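Local coordinates for protein phosphatase 2C (Toxoplasma gondii, PDB 3D8K) that probably removes phosphate from phosphoserine and phosphothreonine residues of proteins, as a manganese-dependent phosphatase of the PP2C family, at residues V35-G40 with V50-D55; I109-Y114 with H169-G174; D298-M303 with I316-R321. One frame throughout, in Å; residues are numbered along the deposited sequence.

Contact 1: residues V35-G40 with V50-D55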
loop_
_atom_site.group_PDB
_atom_site.type_symbol
_atom_site.label_atom_id
_atom_site.label_comp_id
_atom_site.label_asym_id
_atom_site.label_seq_id
_atom_site.Cartn_x
_atom_site.Cartn_y
_atom_site.Cartn_z
ATOM N N VAL C 35 -28.498 -5.987 -18.685
ATOM C CA VAL C 35 -27.332 -5.293 -18.182
ATOM C C VAL C 35 -26.233 -6.333 -18.001
ATOM O O VAL C 35 -26.506 -7.491 -17.678
ATOM C CB VAL C 35 -27.636 -4.643 -16.823
ATOM C CG1 VAL C 35 -26.539 -3.651 -16.455
ATOM C CG2 VAL C 35 -28.999 -3.959 -16.871
ATOM N N VAL C 36 -24.985 -5.934 -18.218
ATOM C CA VAL C 36 -23.894 -6.884 -18.063
ATOM C C VAL C 36 -22.731 -6.365 -17.259
ATOM O O VAL C 36 -22.286 -5.236 -17.444
ATOM C CB VAL C 36 -23.374 -7.391 -19.433
ATOM C CG1 VAL C 36 -24.184 -6.756 -20.543
ATOM C CG2 VAL C 36 -21.884 -7.126 -19.576
ATOM N N VAL C 37 -22.278 -7.208 -16.339
ATOM C CA VAL C 37 -21.134 -6.902 -15.505
ATOM C C VAL C 37 -19.999 -7.543 -16.280
ATOM O O VAL C 37 -19.723 -8.735 -16.111
ATOM C CB VAL C 37 -21.226 -7.585 -14.134
ATOM C CG1 VAL C 37 -20.068 -7.132 -13.258
ATOM C CG2 VAL C 37 -22.549 -7.269 -13.479
ATOM N N VAL C 38 -19.365 -6.760 -17.145
ATOM C CA VAL C 38 -18.268 -7.267 -17.964
ATOM C C VAL C 38 -17.121 -7.826 -17.140
ATOM O O VAL C 38 -16.484 -8.783 -17.543
ATOM C CB VAL C 38 -17.689 -6.178 -18.872
ATOM C CG1 VAL C 38 -16.933 -6.827 -20.039
ATOM C CG2 VAL C 38 -18.805 -5.263 -19.350
ATOM N N GLU C 39 -16.873 -7.229 -15.981
ATOM C CA GLU C 39 -15.802 -7.680 -15.110
ATOM C C GLU C 39 -15.902 -7.044 -13.729
ATOM O O GLU C 39 -16.282 -5.883 -13.597
ATOM C CB GLU C 39 -14.448 -7.333 -15.737
ATOM C CG GLU C 39 -13.287 -7.327 -14.750
ATOM C CD GLU C 39 -12.284 -8.425 -15.001
ATOM O OE1 GLU C 39 -12.654 -9.603 -14.827
ATOM O OE2 GLU C 39 -11.130 -8.107 -15.368
ATOM N N GLY C 40 -15.551 -7.818 -12.711
ATOM C CA GLY C 40 -15.579 -7.345 -11.339
ATOM C C GLY C 40 -14.514 -8.093 -10.555
ATOM O O GLY C 40 -14.036 -9.141 -11.014
ATOM N N VAL C 50 -15.030 -11.866 -11.896
ATOM C CA VAL C 50 -16.423 -12.187 -12.081
ATOM C C VAL C 50 -16.963 -11.579 -13.349
ATOM O O VAL C 50 -16.457 -10.584 -13.838
ATOM C CB VAL C 50 -17.267 -11.665 -10.910
ATOM C CG1 VAL C 50 -18.676 -12.261 -10.979
ATOM C CG2 VAL C 50 -16.590 -11.997 -9.601
ATOM N N HIS C 51 -18.012 -12.181 -13.874
ATOM C CA HIS C 51 -18.655 -11.687 -15.080
ATOM C C HIS C 51 -20.106 -12.051 -14.884
ATOM O O HIS C 51 -20.414 -13.188 -14.546
ATOM C CB HIS C 51 -18.096 -12.396 -16.313
ATOM C CG HIS C 51 -16.606 -12.349 -16.400
ATOM N ND1 HIS C 51 -15.924 -11.258 -16.897
ATOM C CD2 HIS C 51 -15.664 -13.222 -15.967
ATOM C CE1 HIS C 51 -14.625 -11.461 -16.762
ATOM N NE2 HIS C 51 -14.442 -12.644 -16.202
ATOM N N ALA C 52 -21.000 -11.098 -15.081
ATOM C CA ALA C 52 -22.404 -11.394 -14.885
ATOM C C ALA C 52 -23.291 -10.875 -15.996
ATOM O O ALA C 52 -22.919 -9.984 -16.752
ATOM C CB ALA C 52 -22.856 -10.853 -13.544
HETATM N N MSE C 53 -24.486 -11.435 -16.082
HETATM C CA MSE C 53 -25.413 -11.033 -17.127
HETATM C C MSE C 53 -26.852 -11.077 -16.626
HETATM O O MSE C 53 -27.316 -12.091 -16.098
HETATM C CB MSE C 53 -25.236 -11.959 -18.311
HETATM C CG MSE C 53 -25.753 -11.388 -19.565
HETATM SE SE MSE C 53 -24.844 -12.302 -20.997
HETATM C CE MSE C 53 -23.631 -10.838 -21.511
ATOM N N PHE C 54 -27.561 -9.973 -16.792
ATOM C CA PHE C 54 -28.931 -9.907 -16.334
ATOM C C PHE C 54 -29.867 -9.543 -17.475
ATOM O O PHE C 54 -29.813 -8.450 -18.014
ATOM C CB PHE C 54 -29.010 -8.894 -15.198
ATOM C CG PHE C 54 -28.173 -9.269 -14.015
ATOM C CD1 PHE C 54 -28.601 -10.264 -13.139
ATOM C CD2 PHE C 54 -26.936 -8.666 -13.794
ATOM C CE1 PHE C 54 -27.812 -10.653 -12.062
ATOM C CE2 PHE C 54 -26.135 -9.043 -12.727
ATOM C CZ PHE C 54 -26.570 -10.036 -11.857
ATOM N N ASP C 55 -30.715 -10.482 -17.856
ATOM C CA ASP C 55 -31.663 -10.234 -18.930
ATOM C C ASP C 55 -33.063 -10.133 -18.332
ATOM O O ASP C 55 -33.641 -11.133 -17.901
ATOM C CB ASP C 55 -31.581 -11.362 -19.969
ATOM C CG ASP C 55 -32.505 -11.135 -21.140
ATOM O OD1 ASP C 55 -32.617 -9.967 -21.578
ATOM O OD2 ASP C 55 -33.111 -12.116 -21.625
#
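His51 ND1 donates a hydrogen bond to Val38 O at 2.6 Å, with an N-H...O angle of 153°. The oxygen lies near the ring plane, while the donor is tilted from the plane of the carbonyl. This carbonyl lies in a beta bulge. Val37 pairs with Ala52 and Gly40 with Val50, so strand 35-41 carries one extra residue opposite His51. The CG of His51 sits beside its backbone N and anti to the carbonyl carbon (chi1 -53°), which swings the ring back over the bulge. Glu39 OE1 ends 3.3 Å from His51 CE1. The two side chains run side by side in the same direction.

Away from the bulge the antiparallel hairpin is regular. Phe54 N reaches Val35 O at 2.8 Å, and Ala52 N reaches Val37 O at 2.9 Å. On the face of Val35, Val37, Ala52 and Phe54, Val37 CG2 rests 3.6 Å from Ala52 CB. The same methyl meets the edge of the Phe54 ring at CE2, 4.1 Å away. Helix 61-74 covers this face through Met64, Leu66, Ala67 and Met71. On the other face Met53 CE touches Val36 CB at 4.0 Å. There the His51 ring meets the ring of Phe319, from the second sheet.

His51 is thus a polar group buried between the two sheets. ND1 serves Val38 O and NE2 bonds Arg321 NH1. That pattern is consistent with a neutral imidazole protonated on ND1, accepting from the arginine through NE2.

Contact 2: residues I109-Y114 with H169-G174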
loop_
_atom_site.group_PDB
_atom_site.type_symbol
_atom_site.label_atom_id
_atom_site.label_comp_id
_atom_site.label_asym_id
_atom_site.label_seq_id
_atom_site.Cartn_x
_atom_site.Cartn_y
_atom_site.Cartn_z
ATOM N N ILE C 109 -24.080 -15.932 -13.871
ATOM C CA ILE C 109 -22.877 -15.435 -13.232
ATOM C C ILE C 109 -21.702 -16.365 -13.449
ATOM O O ILE C 109 -21.814 -17.570 -13.277
ATOM C CB ILE C 109 -23.087 -15.248 -11.732
ATOM C CG1 ILE C 109 -24.331 -14.387 -11.488
ATOM C CG2 ILE C 109 -21.849 -14.618 -11.132
ATOM C CD1 ILE C 109 -24.545 -13.977 -10.042
ATOM N N ILE C 110 -20.572 -15.794 -13.839
ATOM C CA ILE C 110 -19.389 -16.589 -14.066
ATOM C C ILE C 110 -18.235 -16.186 -13.160
ATOM O O ILE C 110 -17.823 -15.036 -13.143
ATOM C CB ILE C 110 -18.927 -16.474 -15.523
ATOM C CG1 ILE C 110 -20.098 -16.746 -16.463
ATOM C CG2 ILE C 110 -17.837 -17.472 -15.792
ATOM C CD1 ILE C 110 -19.813 -16.404 -17.903
ATOM N N PHE C 111 -17.731 -17.145 -12.397
ATOM C CA PHE C 111 -16.592 -16.923 -11.522
ATOM C C PHE C 111 -15.419 -17.592 -12.218
ATOM O O PHE C 111 -15.501 -18.769 -12.593
ATOM C CB PHE C 111 -16.812 -17.597 -10.176
ATOM C CG PHE C 111 -17.978 -17.060 -9.428
ATOM C CD1 PHE C 111 -17.793 -16.183 -8.364
ATOM C CD2 PHE C 111 -19.273 -17.401 -9.800
ATOM C CE1 PHE C 111 -18.881 -15.649 -7.676
ATOM C CE2 PHE C 111 -20.361 -16.879 -9.126
ATOM C CZ PHE C 111 -20.166 -16.001 -8.059
ATOM N N VAL C 112 -14.331 -16.855 -12.411
ATOM C CA VAL C 112 -13.171 -17.446 -13.055
ATOM C C VAL C 112 -11.893 -17.293 -12.226
ATOM O O VAL C 112 -11.407 -16.179 -12.000
ATOM C CB VAL C 112 -12.995 -16.851 -14.452
ATOM C CG1 VAL C 112 -11.825 -17.521 -15.166
ATOM C CG2 VAL C 112 -14.281 -17.045 -15.234
ATOM N N ARG C 113 -11.364 -18.422 -11.757
ATOM C CA ARG C 113 -10.142 -18.432 -10.952
ATOM C C ARG C 113 -9.064 -19.189 -11.697
ATOM O O ARG C 113 -9.343 -20.159 -12.396
ATOM C CB ARG C 113 -10.384 -19.105 -9.584
ATOM C CG ARG C 113 -9.161 -19.136 -8.635
ATOM C CD ARG C 113 -9.532 -19.052 -7.122
ATOM N NE ARG C 113 -8.859 -17.933 -6.433
ATOM C CZ ARG C 113 -9.353 -17.240 -5.396
ATOM N NH1 ARG C 113 -10.552 -17.539 -4.886
ATOM N NH2 ARG C 113 -8.661 -16.212 -4.895
ATOM N N TYR C 114 -7.829 -18.725 -11.561
ATOM C CA TYR C 114 -6.694 -19.386 -12.180
ATOM C C TYR C 114 -5.806 -19.847 -11.048
ATOM O O TYR C 114 -5.571 -19.112 -10.095
ATOM C CB TYR C 114 -5.899 -18.427 -13.062
ATOM C CG TYR C 114 -4.516 -18.942 -13.450
ATOM C CD1 TYR C 114 -4.346 -19.839 -14.507
ATOM C CD2 TYR C 114 -3.380 -18.534 -12.750
ATOM C CE1 TYR C 114 -3.085 -20.316 -14.857
ATOM C CE2 TYR C 114 -2.114 -19.006 -13.089
ATOM C CZ TYR C 114 -1.973 -19.893 -14.143
ATOM O OH TYR C 114 -0.718 -20.343 -14.489
ATOM N N HIS C 169 -16.809 -21.389 -12.561
ATOM C CA HIS C 169 -18.039 -21.638 -11.825
ATOM C C HIS C 169 -19.137 -20.879 -12.539
ATOM O O HIS C 169 -19.033 -19.670 -12.772
ATOM C CB HIS C 169 -17.960 -21.121 -10.393
ATOM C CG HIS C 169 -17.279 -22.051 -9.449
ATOM N ND1 HIS C 169 -15.907 -22.161 -9.370
ATOM C CD2 HIS C 169 -17.779 -22.918 -8.539
ATOM C CE1 HIS C 169 -15.592 -23.053 -8.450
ATOM N NE2 HIS C 169 -16.711 -23.529 -7.931
ATOM N N VAL C 170 -20.186 -21.579 -12.914
ATOM C CA VAL C 170 -21.261 -20.884 -13.560
ATOM C C VAL C 170 -22.505 -20.994 -12.708
ATOM O O VAL C 170 -22.913 -22.084 -12.331
ATOM C CB VAL C 170 -21.549 -21.453 -14.948
ATOM C CG1 VAL C 170 -22.717 -20.683 -15.576
ATOM C CG2 VAL C 170 -20.313 -21.352 -15.813
ATOM N N ALA C 171 -23.086 -19.848 -12.389
ATOM C CA ALA C 171 -24.314 -19.791 -11.607
ATOM C C ALA C 171 -25.378 -19.335 -12.580
ATOM O O ALA C 171 -25.550 -18.140 -12.771
ATOM C CB ALA C 171 -24.180 -18.786 -10.475
ATOM N N SER C 172 -26.070 -20.281 -13.210
ATOM C CA SER C 172 -27.115 -19.940 -14.175
ATOM C C SER C 172 -28.521 -20.005 -13.589
ATOM O O SER C 172 -28.862 -20.919 -12.841
ATOM C CB SER C 172 -27.046 -20.854 -15.408
ATOM O OG SER C 172 -27.742 -22.076 -15.199
ATOM N N LEU C 173 -29.336 -19.027 -13.966
ATOM C CA LEU C 173 -30.714 -18.928 -13.506
ATOM C C LEU C 173 -31.506 -18.207 -14.578
ATOM O O LEU C 173 -31.600 -16.984 -14.563
ATOM C CB LEU C 173 -30.782 -18.124 -12.202
ATOM C CG LEU C 173 -32.154 -18.010 -11.546
ATOM C CD1 LEU C 173 -32.517 -19.335 -10.881
ATOM C CD2 LEU C 173 -32.125 -16.911 -10.520
ATOM N N GLY C 174 -32.072 -18.956 -15.511
ATOM C CA GLY C 174 -32.842 -18.323 -16.564
ATOM C C GLY C 174 -32.546 -18.927 -17.917
ATOM O O GLY C 174 -32.070 -20.058 -18.013
HETATM O O HOH W 1 -14.351 -20.145 -10.290
#
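Ile109 and Ala171 form an antiparallel hydrogen-bonded pair in the buried part of this contact. Ala171 N donates to Ile109 O at 2.8 Å, nearly straight at 175°. The return bond runs from Ile109 N to Ala171 O, with the donor above the carbonyl plane. The side chains stand on the same face, and Ile109 CB lies 3.9 Å from Ala171 CB. Phe111, also buried, projects from this face too. Its CG is anti to the carbonyl carbon (chi1 -62°), which sets the ring edge against the opposite strand. CD2 comes 3.7 Å from His169 O, which lies in the ring plane. The ring edge also approaches Ala171 CB, but more loosely. Ile110 and Val170 make the non-hydrogen-bonded pair between the Ile109-Ala171 and Phe111-His169 pairs, with side chains on the other face.

His169 is partly exposed, yet its root is packed as closely as the rest. His169 CB lies 3.7 Å from Phe111 CB, and only the imidazole turns away from the partner strand. A water bridges His169 ND1 and Phe111 O. Its hydrogen bond to His169 ND1 is 2.7 Å long, and it gives a weak bond to Phe111 O. That oxygen also accepts from His169 N at 2.9 Å, so both a backbone N-H and the water hold it.

Helix 82-97 covers the Ile109, Phe111 and Ala171 face with Ile85 and Phe89, and Leu77 adds to the cover over Phe111. Within the six-stranded sheet the two strands are neighbours. Strand 48-55 flanks 106-115, and the outermost strand 253-259 flanks 165-173.

Contact 3: residues D298-M303 with I316-R321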
loop_
_atom_site.group_PDB
_atom_site.type_symbol
_atom_site.label_atom_id
_atom_site.label_comp_id
_atom_site.label_asym_id
_atom_site.label_seq_id
_atom_site.Cartn_x
_atom_site.Cartn_y
_atom_site.Cartn_z
ATOM N N ASP C 298 -13.870 -8.120 -31.402
ATOM C CA ASP C 298 -14.597 -8.371 -32.632
ATOM C C ASP C 298 -15.433 -9.631 -32.476
ATOM O O ASP C 298 -16.525 -9.742 -33.038
ATOM C CB ASP C 298 -13.620 -8.493 -33.802
ATOM C CG ASP C 298 -12.738 -7.266 -33.944
ATOM O OD1 ASP C 298 -11.861 -7.070 -33.072
ATOM O OD2 ASP C 298 -12.927 -6.493 -34.913
ATOM N N ALA C 299 -14.911 -10.567 -31.691
ATOM C CA ALA C 299 -15.583 -11.837 -31.427
ATOM C C ALA C 299 -16.975 -11.573 -30.900
ATOM O O ALA C 299 -17.958 -12.076 -31.440
ATOM C CB ALA C 299 -14.789 -12.650 -30.410
ATOM N N ALA C 300 -17.059 -10.784 -29.840
ATOM C CA ALA C 300 -18.347 -10.461 -29.271
ATOM C C ALA C 300 -19.194 -9.723 -30.308
ATOM O O ALA C 300 -20.334 -10.108 -30.561
ATOM C CB ALA C 300 -18.166 -9.605 -28.028
ATOM N N LYS C 301 -18.629 -8.675 -30.909
ATOM C CA LYS C 301 -19.327 -7.884 -31.916
ATOM C C LYS C 301 -20.019 -8.731 -32.959
ATOM O O LYS C 301 -21.172 -8.483 -33.302
ATOM C CB LYS C 301 -18.367 -6.949 -32.634
ATOM C CG LYS C 301 -18.186 -5.571 -32.014
ATOM C CD LYS C 301 -17.243 -4.753 -32.892
ATOM C CE LYS C 301 -16.922 -3.394 -32.322
ATOM N NZ LYS C 301 -15.804 -2.771 -33.086
ATOM N N ALA C 302 -19.310 -9.729 -33.473
ATOM C CA ALA C 302 -19.869 -10.594 -34.503
ATOM C C ALA C 302 -21.171 -11.247 -34.033
ATOM O O ALA C 302 -22.174 -11.271 -34.757
ATOM C CB ALA C 302 -18.858 -11.644 -34.890
HETATM N N MSE C 303 -21.155 -11.769 -32.814
HETATM C CA MSE C 303 -22.343 -12.395 -32.253
HETATM C C MSE C 303 -23.567 -11.473 -32.301
HETATM O O MSE C 303 -24.689 -11.930 -32.557
HETATM C CB MSE C 303 -22.068 -12.811 -30.816
HETATM C CG MSE C 303 -21.187 -14.010 -30.740
HETATM SE SE MSE C 303 -20.450 -14.161 -28.997
HETATM C CE MSE C 303 -22.092 -14.685 -28.051
ATOM N N ILE C 316 -30.340 -8.064 -27.482
ATOM C CA ILE C 316 -29.157 -8.908 -27.636
ATOM C C ILE C 316 -27.906 -8.422 -26.891
ATOM O O ILE C 316 -27.505 -7.266 -26.999
ATOM C CB ILE C 316 -28.804 -9.054 -29.144
ATOM C CG1 ILE C 316 -30.004 -9.612 -29.906
ATOM C CG2 ILE C 316 -27.592 -9.955 -29.330
ATOM C CD1 ILE C 316 -29.833 -9.590 -31.409
ATOM N N SER C 317 -27.288 -9.318 -26.133
ATOM C CA SER C 317 -26.078 -8.973 -25.408
ATOM C C SER C 317 -25.097 -10.131 -25.418
ATOM O O SER C 317 -25.473 -11.284 -25.232
ATOM C CB SER C 317 -26.411 -8.569 -23.982
ATOM O OG SER C 317 -27.116 -7.348 -23.993
ATOM N N THR C 318 -23.831 -9.808 -25.635
ATOM C CA THR C 318 -22.809 -10.831 -25.707
ATOM C C THR C 318 -21.589 -10.535 -24.847
ATOM O O THR C 318 -21.300 -9.378 -24.508
ATOM C CB THR C 318 -22.360 -11.035 -27.169
ATOM O OG1 THR C 318 -21.712 -9.847 -27.646
ATOM C CG2 THR C 318 -23.569 -11.318 -28.049
ATOM N N PHE C 319 -20.881 -11.604 -24.498
ATOM C CA PHE C 319 -19.687 -11.508 -23.685
ATOM C C PHE C 319 -18.704 -12.601 -24.031
ATOM O O PHE C 319 -19.073 -13.755 -24.230
ATOM C CB PHE C 319 -20.028 -11.613 -22.202
ATOM C CG PHE C 319 -18.845 -11.966 -21.345
ATOM C CD1 PHE C 319 -17.946 -11.000 -20.940
ATOM C CD2 PHE C 319 -18.614 -13.284 -20.965
ATOM C CE1 PHE C 319 -16.833 -11.345 -20.175
ATOM C CE2 PHE C 319 -17.498 -13.627 -20.202
ATOM C CZ PHE C 319 -16.616 -12.660 -19.807
ATOM N N VAL C 320 -17.434 -12.232 -24.062
ATOM C CA VAL C 320 -16.394 -13.183 -24.372
ATOM C C VAL C 320 -15.167 -12.935 -23.538
ATOM O O VAL C 320 -14.748 -11.800 -23.343
ATOM C CB VAL C 320 -15.973 -13.086 -25.847
ATOM C CG1 VAL C 320 -14.716 -13.931 -26.091
ATOM C CG2 VAL C 320 -17.102 -13.555 -26.732
ATOM N N ARG C 321 -14.591 -14.008 -23.032
ATOM C CA ARG C 321 -13.369 -13.886 -22.273
ATOM C C ARG C 321 -12.351 -14.898 -22.763
ATOM O O ARG C 321 -12.673 -16.047 -23.058
ATOM C CB ARG C 321 -13.590 -14.096 -20.783
ATOM C CG ARG C 321 -12.259 -14.214 -20.087
ATOM C CD ARG C 321 -12.336 -13.985 -18.625
ATOM N NE ARG C 321 -11.010 -14.067 -18.036
ATOM C CZ ARG C 321 -10.792 -14.071 -16.729
ATOM N NH1 ARG C 321 -11.824 -14.002 -15.893
ATOM N NH2 ARG C 321 -9.548 -14.128 -16.259
#
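Thr318, Met303 and Val320 bury the most surface where helix 296-309 lies on strand 316-322. Thr318 has both its branches at work. Its hydroxyl sits between the backbone N and the carbonyl carbon (chi1 66°), and from there OG1 donates to Ala300 O at 3.2 Å. The approach is well off the usual direction: the donor stands above the carbonyl plane and not on a lone pair, with a C=O...donor angle of 101°. OG1 lies 3.6 Å from Ala300 CB as well. The methyl CG2 turns to Met303 and meets its CB at 3.5 Å.

Met303, a selenomethionine, runs past Thr318 in the opposite direction. Its chain is extended as far as SE and bends at the last torsion (chi3 71°). The bend brings CE back onto the threonine, 3.7 Å from Thr318 CG2. The selenium reaches further along the strand and lies 4.1 Å from Val320 CG2. The Met303 and Val320 side chains meet at a slant.

Val320 completes the apolar patch with the same methyl. CG2 lies 4.3 Å from Ala300 CB, and Ala299 CB touches it at a similar range. The small alanines let the helix backbone come close: the short axes approach to 7.5 Å.

Helix and strand run roughly antiparallel, joined by a short connection. Thr318 and Val320 face the helix, while Phe319 and Arg321 point from the other side of the strand into the sandwich. A helix laid on the outer face of an antiparallel sheet in this way belongs to one of the outer helical layers of the alpha-beta-beta-alpha sandwich typical of PP2C phosphatases.

How the contacts relate
From the N terminus, contact 1 closes first, as a local hairpin. Contact 2 follows and closes a loop of 54 residues. Contact 3 comes last and joins a helix to the strand just after it. The three run in series along the chain; none nests in or crosses another. Contacts 1 and 2 share the six-stranded sheet, with strands 48-55 and 106-115 side by side, and their centres are about 10 Å apart. Contact 3 packs helix 296-309 on strand 316-322 of the eight-stranded sheet, with its centre about 13 Å from that of contact 1. Phe319 and Arg321 reach from it toward both others, so the series spans the two sheets and an outer helix.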